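Local coordinates for protein DnaJ homolog subfamily C member 27-A (Xenopus laevis, PDB 6JMG) that binds GTP with magnesium as a Rab-family small GTPase joined to a DnaJ domain, and possibly regulates the MEK/ERK pathway, at residues Ser180-Val183 and Asp184-Asn188. Residues are numbered along the deposited sequence; the frame is centred on the assembly and turned at random.
Sequences SAIV and DLCDN
Ile182 and Cys186, one turn apart near the end of helix 171-187, illustrate how an amphipathic helix divides its labour. The tight part is the backbone, where four successive i to i+4 bonds carry the turn, from Asp184 N to Ser180 O (2.8 Å) through to Asp187 N on Val183 O (2.9 Å), while the buried side chains of Ile182, Val183 and Leu185 turn to the protein. Within the turn, side chains touch lightly: CG2 of buried Ile182 approaches the sulfur of the partly exposed Cys186, CG2 to SG 4.4 Å.

The open, polar side belongs to Asp187 and Asp184. Val183 borders it from the buried side, lying beside Asp187 and pointing the same way; with CG1 of Val183 anti to its own N (chi1 166°), this methyl comes to 3.9 Å from Asp187 OD2. Asp184 folds back beside its backbone N (chi1 -68°), leaving OD2 3.4 Å from Ser180 O, both acceptors. Its charge is answered elsewhere, by a salt bridge from OD1 to Lys61 NZ. An asparagine at Asp184 would probably leave the Lys61 ammonium without this counter-charge and weaken the tie to the loop between strands 51-60 and 63-72.

Asn188 N makes weak bonds to Asp184 O and Leu185 O. In this Ras-type fold the helix packs against the central sheet: Ile182 rests on Ile17 and Val128, Cys186 on Leu15 and Val183 on Ile60, while Leu185 meets Pro193 in the following loop.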
# COMPACT_ATOMS: atom_id res chain seq x y z
N SER A 180 9.01 -12.02 4.46
CA SER A 180 8.31 -13.13 3.83
C SER A 180 7.21 -12.63 2.91
O SER A 180 7.06 -13.13 1.80
CB SER A 180 7.75 -14.08 4.88
OG SER A 180 8.72 -14.36 5.87
N ALA A 181 6.47 -11.62 3.32
CA ALA A 181 5.49 -11.04 2.41
C ALA A 181 6.18 -10.47 1.17
O ALA A 181 5.66 -10.57 0.06
CB ALA A 181 4.64 -9.99 3.13
N ILE A 182 7.37 -9.89 1.34
CA ILE A 182 8.06 -9.30 0.20
C ILE A 182 8.60 -10.39 -0.72
O ILE A 182 8.55 -10.25 -1.95
CB ILE A 182 9.18 -8.35 0.67
CG1 ILE A 182 8.58 -7.11 1.35
CG2 ILE A 182 10.02 -7.89 -0.50
CD1 ILE A 182 9.62 -6.19 2.02
N VAL A 183 9.11 -11.49 -0.16
CA VAL A 183 9.50 -12.63 -0.99
C VAL A 183 8.29 -13.17 -1.74
O VAL A 183 8.37 -13.49 -2.93
CB VAL A 183 10.19 -13.72 -0.14
CG1 VAL A 183 10.29 -15.02 -0.92
CG2 VAL A 183 11.58 -13.26 0.28
N ASP A 184 7.15 -13.30 -1.04
CA ASP A 184 5.93 -13.75 -1.71
C ASP A 184 5.53 -12.79 -2.82
O ASP A 184 5.06 -13.21 -3.88
CB ASP A 184 4.78 -13.90 -0.70
CG ASP A 184 4.99 -15.04 0.28
OD1 ASP A 184 5.84 -15.93 0.03
OD2 ASP A 184 4.29 -15.05 1.32
N LEU A 185 5.71 -11.49 -2.59
CA LEU A 185 5.41 -10.51 -3.63
C LEU A 185 6.37 -10.64 -4.81
O LEU A 185 5.97 -10.48 -5.97
CB LEU A 185 5.47 -9.10 -3.04
CG LEU A 185 5.23 -7.93 -4.01
CD1 LEU A 185 3.75 -7.52 -3.99
CD2 LEU A 185 6.15 -6.73 -3.70
N CYS A 186 7.63 -10.96 -4.54
CA CYS A 186 8.61 -11.07 -5.62
C CYS A 186 8.40 -12.33 -6.43
O CYS A 186 8.51 -12.32 -7.66
CB CYS A 186 10.03 -11.04 -5.06
SG CYS A 186 10.60 -9.40 -4.62
N ASP A 187 8.07 -13.44 -5.77
CA ASP A 187 7.80 -14.68 -6.49
C ASP A 187 6.58 -14.55 -7.39
O ASP A 187 6.40 -15.38 -8.29
CB ASP A 187 7.61 -15.82 -5.49
CG ASP A 187 8.90 -16.20 -4.78
OD1 ASP A 187 9.96 -15.59 -5.07
OD2 ASP A 187 8.86 -17.11 -3.93
N ASN A 188 5.74 -13.54 -7.17
CA ASN A 188 4.57 -13.25 -8.00
C ASN A 188 4.82 -12.06 -8.93
O ASN A 188 3.90 -11.30 -9.23
CB ASN A 188 3.35 -13.02 -7.10
CG ASN A 188 2.04 -13.04 -7.87
OD1 ASN A 188 1.97 -13.53 -9.00
ND2 ASN A 188 0.98 -12.50 -7.24